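PDB 5GMT: alginate lyase from Aplysia kurodai, which probably cleaves the glycosidic bonds of alginate by beta-elimination, as polysaccharide lyases do, with specificity for polymannuronate. Local coordinates for residues S88-M93 and H237-G241; E197-T202 and P273-V277. All blocks are in the same frame, centred on the assembly; numbering follows the deposited sequence.

Overall arrangement
Both contacts belong to a beta sandwich of two antiparallel sheets, in line with the protein's place in the concanavalin clan, and their centres are about 9 Å apart. Contact 1 brings the start of strand 92-102, in one sheet, up to the start of strand 238-247 in the other; contact 2 packs the loop after strand 261-272 against the end of strand 191-199. Strands 92-102 and 191-199 are antiparallel neighbours, and probable hydrogen bonds tie the two contacts together: M93 O to V198 N at 2.8 Å and D91 O to I200 N at 3.0 Å. A92 CB also packs 3.5 Å from H199 ND1. Along the chain their segments alternate.

Contact 1: residues S88-M93 and H237-G241; sequences SSVDAM and HHLRG
V90 and H238 face each other with CA atoms 5.5 Å apart, and the backbones are joined by L239 N donating to V90 O at 2.9 Å. Water 2 adds a second bridge, accepting from V90 N and donating to L239 O. The H238 ring lies under the backbone of S89, whose CA sits 3.5 Å from the ring centroid, 9° off the normal: a CH-pi contact. Histidine suits the place, its edge being polar: ND1 donates in the ring plane to the syn side of D91 OD1 at 2.7 Å, and this bond and the S89 CA over its face restrict the ring's rotation. R240 bends at chi2 (-63°) and sends NH1 to S88 O at 2.9 Å, from above the carbonyl plane, while water 1 links the same oxygen to NH2, which also bonds to G118 O. Deeper in, M93 slides alongside L239, its CE 3.6 Å from L239 CB. G241, with phi 152°, has a backbone shape that calls for glycine; with R240 it forms a classic beta bulge opposite F116 of strand 110-118. M93 also packs on L115 of that strand and on I270 of strand 261-272, while L239 reaches V198 of strand 191-199.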
loop_
_atom_site.group_PDB
_atom_site.type_symbol
_atom_site.label_atom_id
_atom_site.label_comp_id
_atom_site.label_asym_id
_atom_site.label_seq_id
_atom_site.Cartn_x
_atom_site.Cartn_y
_atom_site.Cartn_z
ATOM N N SER A 88 19.957 -3.398 -2.849
ATOM C CA SER A 88 19.432 -4.635 -2.276
ATOM C C SER A 88 19.573 -4.741 -0.757
ATOM O O SER A 88 19.271 -5.789 -0.193
ATOM C CB SER A 88 20.117 -5.841 -2.924
ATOM O OG SER A 88 21.504 -5.807 -2.661
ATOM N N SER A 89 20.031 -3.679 -0.096
ATOM C CA SER A 89 20.132 -3.697 1.359
ATOM C C SER A 89 19.558 -2.420 1.973
ATOM O O SER A 89 20.163 -1.817 2.876
ATOM C CB SER A 89 21.590 -3.887 1.798
ATOM O OG SER A 89 22.370 -2.789 1.369
ATOM N N VAL A 90 18.384 -2.019 1.488
ATOM C CA VAL A 90 17.716 -0.810 1.993
ATOM C C VAL A 90 16.840 -1.104 3.207
ATOM O O VAL A 90 15.931 -1.927 3.136
ATOM C CB VAL A 90 16.851 -0.150 0.906
ATOM C CG1 VAL A 90 16.084 1.043 1.485
ATOM C CG2 VAL A 90 17.730 0.296 -0.253
ATOM N N ASP A 91 17.104 -0.409 4.312
ATOM C CA ASP A 91 16.397 -0.667 5.569
ATOM C C ASP A 91 15.405 0.428 5.941
ATOM O O ASP A 91 14.614 0.275 6.888
ATOM C CB ASP A 91 17.409 -0.857 6.701
ATOM C CG ASP A 91 18.266 -2.088 6.500
ATOM O OD1 ASP A 91 17.771 -3.050 5.873
ATOM O OD2 ASP A 91 19.429 -2.085 6.953
ATOM N N ALA A 92 15.462 1.540 5.211
ATOM C CA ALA A 92 14.495 2.615 5.401
ATOM C C ALA A 92 14.046 3.175 4.052
ATOM O O ALA A 92 14.855 3.398 3.151
ATOM C CB ALA A 92 15.079 3.724 6.278
ATOM N N MET A 93 12.744 3.404 3.924
ATOM C CA MET A 93 12.190 3.824 2.657
ATOM C C MET A 93 10.969 4.695 2.911
ATOM O O MET A 93 10.220 4.458 3.858
ATOM C CB MET A 93 11.828 2.583 1.834
ATOM C CG MET A 93 11.852 2.724 0.346
ATOM S SD MET A 93 11.448 1.144 -0.430
ATOM C CE MET A 93 13.084 0.464 -0.678
ATOM N N HIS A 237 16.781 -9.887 4.902
ATOM C CA HIS A 237 15.537 -9.211 4.479
ATOM C C HIS A 237 15.702 -7.694 4.463
ATOM O O HIS A 237 16.251 -7.105 5.406
ATOM C CB HIS A 237 14.363 -9.564 5.404
ATOM C CG HIS A 237 13.914 -10.986 5.306
ATOM N ND1 HIS A 237 12.783 -11.455 5.940
ATOM C CD2 HIS A 237 14.447 -12.046 4.651
ATOM C CE1 HIS A 237 12.633 -12.740 5.675
ATOM N NE2 HIS A 237 13.633 -13.127 4.905
ATOM N N HIS A 238 15.208 -7.060 3.400
ATOM C CA HIS A 238 15.246 -5.604 3.280
ATOM C C HIS A 238 13.996 -5.094 2.571
ATOM O O HIS A 238 13.188 -5.878 2.088
ATOM C CB HIS A 238 16.497 -5.156 2.519
ATOM C CG HIS A 238 17.773 -5.660 3.121
ATOM N ND1 HIS A 238 18.347 -5.085 4.237
ATOM C CD2 HIS A 238 18.577 -6.692 2.772
ATOM C CE1 HIS A 238 19.456 -5.738 4.542
ATOM N NE2 HIS A 238 19.619 -6.715 3.667
ATOM N N LEU A 239 13.831 -3.778 2.523
ATOM C CA LEU A 239 12.713 -3.200 1.781
ATOM C C LEU A 239 13.007 -3.335 0.299
ATOM O O LEU A 239 14.145 -3.125 -0.121
ATOM C CB LEU A 239 12.504 -1.737 2.172
ATOM C CG LEU A 239 11.807 -1.556 3.517
ATOM C CD1 LEU A 239 12.225 -0.237 4.165
ATOM C CD2 LEU A 239 10.293 -1.617 3.319
ATOM N N ARG A 240 11.992 -3.689 -0.490
ATOM C CA ARG A 240 12.207 -3.980 -1.906
ATOM C C ARG A 240 11.524 -2.987 -2.840
ATOM O O ARG A 240 11.959 -2.799 -3.976
ATOM C CB ARG A 240 11.722 -5.397 -2.226
ATOM C CG ARG A 240 12.429 -6.505 -1.423
ATOM C CD ARG A 240 13.928 -6.554 -1.742
ATOM N NE ARG A 240 14.613 -7.545 -0.911
ATOM C CZ ARG A 240 15.924 -7.566 -0.698
ATOM N NH1 ARG A 240 16.709 -6.661 -1.277
ATOM N NH2 ARG A 240 16.446 -8.485 0.105
ATOM N N GLY A 241 10.453 -2.347 -2.378
ATOM C CA GLY A 241 9.745 -1.436 -3.254
ATOM C C GLY A 241 8.278 -1.299 -2.926
ATOM O O GLY A 241 7.881 -1.489 -1.784
HETATM O O HOH W 1 19.108 -8.818 -0.146
HETATM O O HOH W 2 16.820 -3.390 -0.357
#

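Contact 2: residues E197-T202 and P273-V277; sequences EVHINT and PSHAV
H199 meets the backbone of A276 edge-on: A276 N donates to ND1 at 2.9 Å, close to the ring plane and fairly straight (162°). The other ring nitrogen, NE2, donates to OE2 of E197 two residues earlier, a His-carboxylate bond of 2.8 Å that reaches the anti side of the carboxylate. With both nitrogens engaged, the ring is fixed in its rotation. Its chi1 of -67°, CG anti to the carbonyl carbon, turns it toward the loop, and W209 of strand 208-216 stacks on it and donates from NE1 to A276 O. Strand 191-199 is an inner strand of one sheet of the sandwich; the chain leaving that sheet's strand 261-272 passes over its end at an angle. P273, a rigid apolar ring, sets CG 3.7 Å from E197 OE2 and 3.9 Å from H199 NE2. H275 turns its edge to the chain just past the strand: NE2 donates to I200 O at 2.8 Å, in the carbonyl plane, giving that oxygen a partner. M231 N donates to N201 OD1, while N201 ND2 donates to T202 O from above the carbonyl plane. The hydroxyl of T202 bonds to D207 OD2, and V277 CG1 packs against OG1.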
loop_
_atom_site.group_PDB
_atom_site.type_symbol
_atom_site.label_atom_id
_atom_site.label_comp_id
_atom_site.label_asym_id
_atom_site.label_seq_id
_atom_site.Cartn_x
_atom_site.Cartn_y
_atom_site.Cartn_z
ATOM N N GLU A 197 6.436 6.138 5.599
ATOM C CA GLU A 197 7.843 6.019 5.920
ATOM C C GLU A 197 8.059 4.777 6.771
ATOM O O GLU A 197 7.413 4.595 7.799
ATOM C CB GLU A 197 8.361 7.262 6.655
ATOM C CG GLU A 197 9.827 7.118 7.061
ATOM C CD GLU A 197 10.495 8.437 7.432
ATOM O OE1 GLU A 197 9.798 9.465 7.519
ATOM O OE2 GLU A 197 11.730 8.439 7.642
ATOM N N VAL A 198 8.953 3.913 6.310
ATOM C CA VAL A 198 9.146 2.622 6.940
ATOM C C VAL A 198 10.603 2.426 7.317
ATOM O O VAL A 198 11.481 2.549 6.468
ATOM C CB VAL A 198 8.725 1.460 6.009
ATOM C CG1 VAL A 198 9.014 0.108 6.684
ATOM C CG2 VAL A 198 7.255 1.572 5.634
ATOM N N HIS A 199 10.855 2.137 8.589
ATOM C CA HIS A 199 12.193 1.757 9.035
ATOM C C HIS A 199 12.085 0.361 9.621
ATOM O O HIS A 199 11.398 0.159 10.625
ATOM C CB HIS A 199 12.748 2.753 10.067
ATOM C CG HIS A 199 13.019 4.112 9.500
ATOM N ND1 HIS A 199 14.257 4.711 9.567
ATOM C CD2 HIS A 199 12.219 4.971 8.824
ATOM C CE1 HIS A 199 14.208 5.884 8.963
ATOM N NE2 HIS A 199 12.980 6.072 8.511
ATOM N N ILE A 200 12.738 -0.614 8.994
ATOM C CA ILE A 200 12.552 -1.982 9.443
ATOM C C ILE A 200 13.384 -2.194 10.695
ATOM O O ILE A 200 14.304 -1.426 10.980
ATOM C CB ILE A 200 12.906 -3.025 8.346
ATOM C CG1 ILE A 200 14.363 -2.911 7.898
ATOM C CG2 ILE A 200 11.974 -2.878 7.148
ATOM C CD1 ILE A 200 14.693 -3.917 6.772
ATOM N N ASN A 201 13.028 -3.213 11.462
ATOM C CA ASN A 201 13.661 -3.455 12.754
ATOM C C ASN A 201 15.101 -3.928 12.677
ATOM O O ASN A 201 15.530 -4.547 11.699
ATOM C CB ASN A 201 12.856 -4.487 13.537
ATOM C CG ASN A 201 12.784 -5.826 12.819
ATOM O OD1 ASN A 201 12.151 -5.937 11.766
ATOM N ND2 ASN A 201 13.435 -6.857 13.389
ATOM N N THR A 202 15.841 -3.630 13.734
ATOM C CA THR A 202 17.068 -4.363 14.023
ATOM C C THR A 202 16.693 -5.819 14.228
ATOM O O THR A 202 15.742 -6.111 14.952
ATOM C CB THR A 202 17.743 -3.837 15.285
ATOM O OG1 THR A 202 17.851 -2.408 15.195
ATOM C CG2 THR A 202 19.132 -4.459 15.454
ATOM N N PRO A 273 15.686 7.500 3.266
ATOM C CA PRO A 273 16.316 8.277 4.336
ATOM C C PRO A 273 17.299 7.416 5.107
ATOM O O PRO A 273 17.323 6.195 4.928
ATOM C CB PRO A 273 15.139 8.667 5.227
ATOM C CG PRO A 273 14.190 7.485 5.086
ATOM C CD PRO A 273 14.356 6.989 3.661
ATOM N N SER A 274 18.092 8.043 5.965
ATOM C CA SER A 274 18.976 7.290 6.844
ATOM C C SER A 274 18.158 6.415 7.778
ATOM O O SER A 274 17.186 6.876 8.379
ATOM C CB SER A 274 19.855 8.235 7.660
ATOM O OG SER A 274 20.723 8.976 6.824
ATOM N N HIS A 275 18.559 5.154 7.897
ATOM C CA HIS A 275 17.890 4.210 8.792
ATOM C C HIS A 275 17.973 4.670 10.247
ATOM O O HIS A 275 19.045 4.978 10.747
ATOM C CB HIS A 275 18.507 2.818 8.632
ATOM C CG HIS A 275 17.711 1.729 9.279
ATOM N ND1 HIS A 275 18.298 0.637 9.881
ATOM C CD2 HIS A 275 16.374 1.557 9.404
ATOM C CE1 HIS A 275 17.358 -0.161 10.353
ATOM N NE2 HIS A 275 16.181 0.373 10.079
ATOM N N ALA A 276 16.827 4.749 10.918
ATOM C CA ALA A 276 16.791 5.148 12.319
ATOM C C ALA A 276 15.717 4.359 13.058
ATOM O O ALA A 276 14.531 4.632 12.911
ATOM C CB ALA A 276 16.535 6.644 12.448
ATOM N N VAL A 277 16.123 3.380 13.856
ATOM C CA VAL A 277 15.142 2.581 14.578
ATOM C C VAL A 277 14.721 3.283 15.860
ATOM O O VAL A 277 15.391 4.213 16.320
ATOM C CB VAL A 277 15.691 1.185 14.906
ATOM C CG1 VAL A 277 16.013 0.433 13.614
ATOM C CG2 VAL A 277 16.922 1.300 15.788
#